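Local atomic coordinates of mycobacterium tuberculosis paralogous family 11 (Mycobacterium smegmatis, PDB entry 4Y9I), a protein that probably uses the reduced deazaflavin coenzyme F420 to reduce quinones. Residues H3-A17 and V55-D67. Numbering follows the deposited sequence. Where two conformers were deposited one is given.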
loop_
_atom_site.group_PDB
_atom_site.type_symbol
_atom_site.label_atom_id
_atom_site.label_comp_id
_atom_site.label_asym_id
_atom_site.label_seq_id
_atom_site.Cartn_x
_atom_site.Cartn_y
_atom_site.Cartn_z
ATOM N N HIS A 3 11.354 -13.636 0.848
ATOM C CA HIS A 3 11.615 -12.281 0.523
ATOM C C HIS A 3 12.533 -11.737 1.541
ATOM O O HIS A 3 12.404 -12.009 2.670
ATOM C CB HIS A 3 10.309 -11.457 0.551
ATOM C CG HIS A 3 9.439 -11.726 -0.608
ATOM N ND1 HIS A 3 8.617 -12.814 -0.646
ATOM C CD2 HIS A 3 9.283 -11.099 -1.791
ATOM C CE1 HIS A 3 7.996 -12.847 -1.796
ATOM N NE2 HIS A 3 8.378 -11.817 -2.506
ATOM N N VAL A 4 13.455 -10.920 1.058
ATOM C CA VAL A 4 14.363 -10.162 1.825
ATOM C C VAL A 4 14.028 -8.659 1.754
ATOM O O VAL A 4 14.175 -8.052 0.752
ATOM C CB VAL A 4 15.798 -10.422 1.422
ATOM C CG1 VAL A 4 16.733 -9.791 2.388
ATOM C CG2 VAL A 4 16.081 -11.889 1.331
ATOM N N LEU A 5 13.531 -8.145 2.875
ATOM C CA LEU A 5 13.045 -6.764 2.956
ATOM C C LEU A 5 13.874 -5.944 3.926
ATOM O O LEU A 5 14.180 -6.359 5.022
ATOM C CB LEU A 5 11.555 -6.734 3.380
ATOM C CG LEU A 5 10.445 -6.858 2.334
ATOM C CD1 LEU A 5 10.511 -5.765 1.292
ATOM C CD2 LEU A 5 10.568 -8.183 1.597
ATOM N N ASP A 6 14.239 -4.721 3.508
ATOM C CA ASP A 6 14.846 -3.730 4.322
ATOM C C ASP A 6 14.175 -2.411 3.983
ATOM O O ASP A 6 13.698 -2.221 2.857
ATOM C CB ASP A 6 16.331 -3.603 4.083
ATOM C CG ASP A 6 17.130 -4.778 4.672
ATOM O OD1 ASP A 6 17.130 -4.911 5.921
ATOM O OD2 ASP A 6 17.670 -5.625 3.910
ATOM N N ARG A 7 14.208 -1.512 4.991
ATOM C CA ARG A 7 13.810 -0.093 4.743
ATOM C C ARG A 7 14.611 0.326 3.545
ATOM O O ARG A 7 15.784 -0.009 3.472
ATOM C CB ARG A 7 14.130 0.815 5.908
ATOM C CG ARG A 7 13.416 0.333 7.127
ATOM C CD ARG A 7 13.406 1.331 8.255
ATOM N NE ARG A 7 12.804 0.725 9.423
ATOM C CZ ARG A 7 12.716 1.298 10.607
ATOM N NH1 ARG A 7 13.213 2.510 10.793
ATOM N NH2 ARG A 7 12.158 0.614 11.608
ATOM N N PRO A 8 14.016 1.065 2.607
ATOM C CA PRO A 8 12.757 1.796 2.701
ATOM C C PRO A 8 11.509 1.089 2.183
ATOM O O PRO A 8 10.544 1.762 1.880
ATOM C CB PRO A 8 13.061 3.043 1.843
ATOM C CG PRO A 8 13.844 2.554 0.758
ATOM C CD PRO A 8 14.770 1.537 1.416
ATOM N N ILE A 9 11.572 -0.241 2.025
ATOM C CA ILE A 9 10.471 -0.937 1.325
ATOM C C ILE A 9 9.860 -1.934 2.261
ATOM O O ILE A 9 10.558 -2.550 3.073
ATOM C CB ILE A 9 11.042 -1.599 0.035
ATOM C CG1 ILE A 9 11.598 -0.488 -0.907
ATOM C CG2 ILE A 9 10.027 -2.521 -0.649
ATOM C CD1 ILE A 9 12.464 -1.052 -2.025
ATOM N N VAL A 10 8.569 -2.185 2.111
ATOM C CA VAL A 10 7.925 -3.299 2.745
ATOM C C VAL A 10 7.148 -4.149 1.708
ATOM O O VAL A 10 6.955 -3.719 0.560
ATOM C CB VAL A 10 6.968 -2.865 3.832
ATOM C CG1 VAL A 10 7.725 -2.176 4.957
ATOM C CG2 VAL A 10 5.847 -2.053 3.276
ATOM N N LEU A 11 6.808 -5.371 2.113
ATOM C CA LEU A 11 6.074 -6.283 1.224
ATOM C C LEU A 11 4.660 -6.556 1.691
ATOM O O LEU A 11 4.442 -6.921 2.861
ATOM C CB LEU A 11 6.785 -7.648 1.188
ATOM C CG LEU A 11 6.169 -8.651 0.210
ATOM C CD1 LEU A 11 6.538 -8.316 -1.210
ATOM C CD2 LEU A 11 6.669 -10.018 0.552
ATOM N N PHE A 12 3.720 -6.356 0.777
ATOM C CA PHE A 12 2.307 -6.682 1.034
ATOM C C PHE A 12 1.945 -7.873 0.239
ATOM O O PHE A 12 2.156 -7.893 -0.985
ATOM C CB PHE A 12 1.446 -5.521 0.632
ATOM C CG PHE A 12 1.702 -4.265 1.478
ATOM C CD1 PHE A 12 1.082 -4.154 2.708
ATOM C CD2 PHE A 12 2.564 -3.288 1.061
ATOM C CE1 PHE A 12 1.291 -3.039 3.530
ATOM C CE2 PHE A 12 2.787 -2.177 1.883
ATOM C CZ PHE A 12 2.184 -2.066 3.151
ATOM N N THR A 13 1.403 -8.900 0.889
ATOM C CA THR A 13 0.982 -10.117 0.199
ATOM C C THR A 13 -0.522 -10.144 0.110
ATOM O O THR A 13 -1.146 -10.021 1.128
ATOM C CB THR A 13 1.483 -11.394 0.870
ATOM O OG1 THR A 13 2.924 -11.323 0.963
ATOM C CG2 THR A 13 1.110 -12.606 0.052
ATOM N N THR A 14 -1.007 -10.253 -1.104
ATOM C CA THR A 14 -2.406 -10.262 -1.435
ATOM C C THR A 14 -2.832 -11.659 -1.835
ATOM O O THR A 14 -1.996 -12.518 -2.199
ATOM C CB THR A 14 -2.753 -9.224 -2.535
ATOM O OG1 THR A 14 -2.253 -9.712 -3.803
ATOM C CG2 THR A 14 -2.242 -7.804 -2.217
ATOM N N THR A 15 -4.125 -11.956 -1.751
ATOM C CA THR A 15 -4.682 -13.258 -2.100
ATOM C C THR A 15 -5.837 -13.087 -3.033
ATOM O O THR A 15 -6.756 -12.350 -2.749
ATOM C CB THR A 15 -5.129 -14.005 -0.833
ATOM O OG1 THR A 15 -3.995 -14.148 0.020
ATOM C CG2 THR A 15 -5.714 -15.341 -1.241
ATOM N N GLY A 16 -5.802 -13.814 -4.146
ATOM C CA GLY A 16 -6.866 -13.674 -5.137
ATOM C C GLY A 16 -8.216 -14.119 -4.586
ATOM O O GLY A 16 -8.353 -15.142 -3.964
ATOM N N ALA A 17 -9.197 -13.243 -4.790
ATOM C CA ALA A 17 -10.531 -13.474 -4.265
ATOM C C ALA A 17 -11.208 -14.669 -4.948
ATOM O O ALA A 17 -12.095 -15.285 -4.363
ATOM C CB ALA A 17 -11.397 -12.232 -4.442
ATOM N N VAL A 55 -7.030 -5.750 -3.647
ATOM C CA VAL A 55 -7.164 -5.509 -2.223
ATOM C C VAL A 55 -8.576 -5.032 -1.899
ATOM O O VAL A 55 -8.982 -5.127 -0.755
ATOM C CB VAL A 55 -6.077 -4.539 -1.634
ATOM C CG1 VAL A 55 -4.723 -5.192 -1.729
ATOM C CG2 VAL A 55 -6.055 -3.181 -2.339
ATOM N N LYS A 56 -9.307 -4.507 -2.873
ATOM C CA LYS A 56 -10.692 -4.181 -2.580
ATOM C C LYS A 56 -11.579 -5.441 -2.628
ATOM O O LYS A 56 -12.410 -5.659 -1.745
ATOM C CB LYS A 56 -11.152 -3.097 -3.539
ATOM C CG LYS A 56 -10.461 -1.732 -3.307
ATOM C CD LYS A 56 -10.814 -0.714 -4.400
ATOM C CE LYS A 56 -12.332 -0.616 -4.589
ATOM N NZ LYS A 56 -12.899 0.185 -5.710
ATOM N N ALA A 57 -11.285 -6.327 -3.572
ATOM C CA ALA A 57 -12.039 -7.620 -3.640
ATOM C C ALA A 57 -11.751 -8.515 -2.473
ATOM O O ALA A 57 -12.632 -9.235 -1.980
ATOM C CB ALA A 57 -11.755 -8.351 -4.901
ATOM N N ASN A 58 -10.495 -8.481 -1.999
ATOM C CA ASN A 58 -10.096 -9.248 -0.838
ATOM C C ASN A 58 -9.185 -8.446 0.083
ATOM O O ASN A 58 -7.982 -8.348 -0.143
ATOM C CB ASN A 58 -9.420 -10.546 -1.217
ATOM C CG ASN A 58 -9.023 -11.317 0.017
ATOM O OD1 ASN A 58 -9.401 -11.021 1.182
ATOM N ND2 ASN A 58 -8.284 -12.404 -0.232
ATOM N N PRO A 59 -9.754 -7.770 1.085
ATOM C CA PRO A 59 -8.921 -6.903 1.919
ATOM C C PRO A 59 -7.896 -7.592 2.846
ATOM O O PRO A 59 -7.147 -6.889 3.540
ATOM C CB PRO A 59 -9.959 -6.182 2.799
ATOM C CG PRO A 59 -11.245 -6.238 1.981
ATOM C CD PRO A 59 -11.182 -7.579 1.312
ATOM N N THR A 60 -7.854 -8.923 2.910
ATOM C CA THR A 60 -6.963 -9.618 3.833
ATOM C C THR A 60 -5.553 -9.589 3.179
ATOM O O THR A 60 -5.338 -10.174 2.134
ATOM C CB THR A 60 -7.372 -11.045 4.030
ATOM O OG1 THR A 60 -8.735 -11.065 4.472
ATOM C CG2 THR A 60 -6.472 -11.756 5.022
ATOM N N VAL A 61 -4.624 -8.915 3.831
ATOM C CA VAL A 61 -3.273 -8.570 3.314
ATOM C C VAL A 61 -2.270 -8.742 4.413
ATOM O O VAL A 61 -2.479 -8.285 5.552
ATOM C CB VAL A 61 -3.236 -7.115 2.834
ATOM C CG1 VAL A 61 -1.844 -6.674 2.484
ATOM C CG2 VAL A 61 -4.210 -6.944 1.650
ATOM N N SER A 62 -1.185 -9.460 4.122
ATOM C CA SER A 62 -0.084 -9.631 5.059
ATOM C C SER A 62 1.030 -8.587 4.771
ATOM O O SER A 62 1.188 -8.123 3.649
ATOM C CB SER A 62 0.534 -11.017 4.986
ATOM O OG SER A 62 -0.414 -11.999 5.321
ATOM N N VAL A 63 1.724 -8.232 5.838
ATOM C CA VAL A 63 2.846 -7.302 5.732
ATOM C C VAL A 63 4.145 -7.956 6.203
ATOM O O VAL A 63 4.174 -8.649 7.215
ATOM C CB VAL A 63 2.607 -6.051 6.606
ATOM C CG1 VAL A 63 3.601 -4.946 6.245
ATOM C CG2 VAL A 63 1.202 -5.514 6.482
ATOM N N GLN A 64 5.220 -7.662 5.477
ATOM C CA GLN A 64 6.581 -8.044 5.903
ATOM C C GLN A 64 7.420 -6.763 5.868
ATOM O O GLN A 64 7.555 -6.102 4.843
ATOM C CB GLN A 64 7.187 -9.189 5.080
ATOM C CG GLN A 64 8.584 -9.636 5.547
ATOM C CD GLN A 64 9.179 -10.749 4.690
ATOM O OE1 GLN A 64 8.474 -11.528 4.068
ATOM N NE2 GLN A 64 10.515 -10.790 4.645
ATOM N N ASP A 65 7.979 -6.451 7.041
ATOM C CA ASP A 65 8.828 -5.295 7.229
ATOM C C ASP A 65 10.078 -5.782 7.936
ATOM O O ASP A 65 10.022 -6.170 9.086
ATOM C CB ASP A 65 8.092 -4.250 8.065
ATOM C CG ASP A 65 8.890 -2.952 8.270
ATOM O OD1 ASP A 65 9.982 -2.772 7.682
ATOM O OD2 ASP A 65 8.405 -2.110 9.076
ATOM N N GLY A 66 11.204 -5.769 7.243
ATOM C CA GLY A 66 12.379 -6.452 7.786
ATOM C C GLY A 66 12.157 -7.954 8.056
ATOM O O GLY A 66 11.704 -8.688 7.179
ATOM N N ASP A 67 12.405 -8.327 9.289
ATOM C CA ASP A 67 12.207 -9.703 9.672
ATOM C C ASP A 67 10.838 -9.993 10.276
ATOM O O ASP A 67 10.492 -11.122 10.522
ATOM C CB ASP A 67 13.311 -10.103 10.631
ATOM C CG ASP A 67 14.561 -10.433 9.902
ATOM O OD1 ASP A 67 14.448 -11.159 8.939
ATOM O OD2 ASP A 67 15.630 -9.950 10.282
HETATM O O HOH W 1 9.150 -13.796 2.911
HETATM O O HOH W 2 13.466 -9.720 5.344
HETATM O O HOH W 3 11.928 -1.986 9.399
HETATM O O HOH W 4 11.510 -3.611 5.402
HETATM O O HOH W 5 -3.348 -11.962 1.639
HETATM O O HOH W 6 -5.573 -9.729 -0.567
#
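Phe12 and Val63 form a non-hydrogen-bonded pair of the antiparallel strands 9-15 and 60-65, and their side chains lie side by side, pointing the same way. Phe12 CE1 is 3.9 Å from Val63 CG2. At the edge of the ring, near its plane, sits Val61 CG1. Phe12 CG is anti to the carbonyl carbon and beside the backbone N (chi1 -64°), which lays the ring against these two valines. This is the tightly packed side. Tyr36, Met38 and Val113 of other strands close around the ring. The backbones are tied by four hydrogen bonds, two in the pair Leu11-Gln64 and two in Thr13-Ser62. The Leu11 N to Gln64 O bond is nearly straight, at 175°.

On the other face the partly exposed Thr13, Ser62 and Gln64 make the looser, wetter side. Leu11 on the same face is buried, with CD2 over the centre of the His3 ring. In Gln64, CG is anti to the backbone N (chi1 -178°) and the chain is extended beyond it, which carries the amide to the loop before strand 9-15. There its NE2 donates to His3 O at 3.0 Å, from above the carbonyl plane. A water joins its OE1 to His3 N.

Water also fills in where the strands part. At one end it links Asp65 OD1 with Ile9 O and Gly66 N. Asp65 OD2 turns to Arg29 and Tyr36. At the other end a water joins Thr15 N to Asn58 O and Thr60 O. Asn58 bridges directly here: ND2 donates to Thr15 O at 2.9 Å, while OD1 accepts from Thr60 N at 3.1 Å in an Asx turn leading from the helix into strand 60-65. Pairing of the first and fourth strands closes the six-stranded antiparallel barrel, consistent with the split-barrel fold of the FMN-binding clan.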